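Local coordinates for putative acetyl transferase (Pyrococcus furiosus, PDB 1VKC), which probably transfers an acyl group, most likely acetyl, as a member of the GNAT acetyltransferase family, at residues 39-42 with 43-47. Numbering follows the deposited sequence.
Sequences ISYE and EYEER
Ser40 and Glu43 close a capping box at the start of helix 41-57. Ser40 OG accepts from Glu43 N at 2.9 Å, and Glu43 OE2 in turn accepts from Ser40 N at 2.7 Å, met from above the carboxylate plane. Glu43 reaches back because CG lies beside its own backbone N (chi1 -76°) and the chain then runs extended. The tight side belongs to the tyrosines: Tyr41 CE1 meets Tyr44 CD1 at 3.6 Å, the rings oblique to one another, while the Glu45 carboxylate, turned 77° to the Tyr41 ring, approaches it obliquely, OE2 3.3 Å from CE2. Tyr32 and helix 20-31 pack here too, and Glu45 OE1 forms a salt bridge with Arg28 of the second subunit. An alanine in place of Tyr41 would probably open a gap beside Tyr44 and Tyr32 and leave Glu45 without its ring neighbour. Glu42 and the exposed Glu46 make the looser side: one water donates to Glu42 OE2 and to OE2 of the buried Glu45, whereas Glu42 OE1 stands 3.2 Å from Glu46 OE2, acceptor against acceptor, their carboxylate planes 48° apart. Such crowding probably raises the proton affinity of Glu42 or Glu46, and a negative Glu43 in the first turn is likely to be favoured by the helix dipole.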
loop_
_atom_site.group_PDB
_atom_site.type_symbol
_atom_site.label_atom_id
_atom_site.label_comp_id
_atom_site.label_asym_id
_atom_site.label_seq_id
_atom_site.Cartn_x
_atom_site.Cartn_y
_atom_site.Cartn_z
ATOM N N ILE A 39 8.420 11.262 -2.658
ATOM C CA ILE A 39 7.711 11.828 -1.523
ATOM C C ILE A 39 7.626 10.780 -0.398
ATOM O O ILE A 39 7.661 9.593 -0.671
ATOM C CB ILE A 39 6.314 12.327 -1.947
ATOM C CG1 ILE A 39 5.469 11.204 -2.563
ATOM C CG2 ILE A 39 6.459 13.482 -2.958
ATOM C CD1 ILE A 39 3.988 11.525 -2.661
ATOM N N SER A 40 7.522 11.227 0.849
ATOM C CA SER A 40 7.355 10.302 1.985
ATOM C C SER A 40 5.953 9.686 1.963
ATOM O O SER A 40 5.018 10.251 1.403
ATOM C CB SER A 40 7.565 11.030 3.306
ATOM O OG SER A 40 6.465 11.879 3.601
ATOM N N TYR A 41 5.800 8.524 2.577
ATOM C CA TYR A 41 4.488 7.909 2.628
ATOM C C TYR A 41 3.519 8.796 3.425
ATOM O O TYR A 41 2.351 8.919 3.074
ATOM C CB TYR A 41 4.539 6.480 3.189
ATOM C CG TYR A 41 3.190 5.814 3.093
ATOM C CD1 TYR A 41 2.702 5.377 1.867
ATOM C CD2 TYR A 41 2.381 5.664 4.214
ATOM C CE1 TYR A 41 1.446 4.806 1.756
ATOM C CE2 TYR A 41 1.132 5.083 4.118
ATOM C CZ TYR A 41 0.674 4.651 2.872
ATOM O OH TYR A 41 -0.552 4.074 2.753
ATOM N N GLU A 42 4.006 9.434 4.486
ATOM C CA GLU A 42 3.188 10.357 5.248
ATOM C C GLU A 42 2.703 11.550 4.398
ATOM O O GLU A 42 1.530 11.960 4.517
ATOM C CB GLU A 42 3.934 10.879 6.475
ATOM C CG GLU A 42 3.076 11.771 7.374
ATOM C CD GLU A 42 1.816 11.071 7.858
ATOM O OE1 GLU A 42 0.694 11.573 7.562
ATOM O OE2 GLU A 42 1.941 10.005 8.523
ATOM N N GLU A 43 3.603 12.108 3.584
ATOM C CA GLU A 43 3.245 13.145 2.586
ATOM C C GLU A 43 2.176 12.610 1.619
ATOM O O GLU A 43 1.154 13.261 1.394
ATOM C CB GLU A 43 4.485 13.607 1.795
ATOM C CG GLU A 43 5.411 14.544 2.565
ATOM C CD GLU A 43 6.821 14.674 1.974
ATOM O OE1 GLU A 43 7.565 15.564 2.435
ATOM O OE2 GLU A 43 7.204 13.909 1.060
ATOM N N TYR A 44 2.415 11.416 1.065
ATOM C CA TYR A 44 1.469 10.807 0.128
ATOM C C TYR A 44 0.079 10.690 0.766
ATOM O O TYR A 44 -0.912 11.142 0.217
ATOM C CB TYR A 44 1.963 9.437 -0.352
ATOM C CG TYR A 44 0.867 8.616 -0.986
ATOM C CD1 TYR A 44 0.300 7.523 -0.320
ATOM C CD2 TYR A 44 0.341 8.972 -2.233
ATOM C CE1 TYR A 44 -0.729 6.779 -0.903
ATOM C CE2 TYR A 44 -0.670 8.242 -2.814
ATOM C CZ TYR A 44 -1.207 7.151 -2.151
ATOM O OH TYR A 44 -2.208 6.454 -2.751
ATOM N N GLU A 45 0.025 10.088 1.950
ATOM C CA GLU A 45 -1.229 9.916 2.681
ATOM C C GLU A 45 -2.032 11.218 2.850
ATOM O O GLU A 45 -3.252 11.233 2.635
ATOM C CB GLU A 45 -0.912 9.325 4.049
ATOM C CG GLU A 45 -1.995 8.483 4.661
ATOM C CD GLU A 45 -1.433 7.216 5.293
ATOM O OE1 GLU A 45 -2.034 6.148 5.085
ATOM O OE2 GLU A 45 -0.371 7.293 5.976
ATOM N N GLU A 46 -1.359 12.297 3.241
ATOM C CA GLU A 46 -2.041 13.591 3.501
ATOM C C GLU A 46 -2.597 14.196 2.211
ATOM O O GLU A 46 -3.718 14.713 2.194
ATOM C CB GLU A 46 -1.080 14.592 4.162
ATOM C CG GLU A 46 -0.720 14.229 5.602
ATOM C CD GLU A 46 0.373 15.106 6.198
ATOM O OE1 GLU A 46 0.762 16.125 5.564
ATOM O OE2 GLU A 46 0.850 14.767 7.310
ATOM N N ARG A 47 -1.797 14.130 1.151
ATOM C CA ARG A 47 -2.191 14.625 -0.187
ATOM C C ARG A 47 -3.296 13.774 -0.809
ATOM O O ARG A 47 -4.228 14.306 -1.438
ATOM C CB ARG A 47 -0.988 14.625 -1.104
ATOM C CG ARG A 47 0.071 15.651 -0.723
ATOM C CD ARG A 47 1.303 15.578 -1.575
ATOM N NE ARG A 47 2.379 16.374 -1.004
ATOM C CZ ARG A 47 3.636 16.406 -1.429
ATOM N NH1 ARG A 47 4.518 17.163 -0.784
ATOM N NH2 ARG A 47 4.032 15.694 -2.475
HETATM O O HOH W 1 2.139 7.756 7.393
#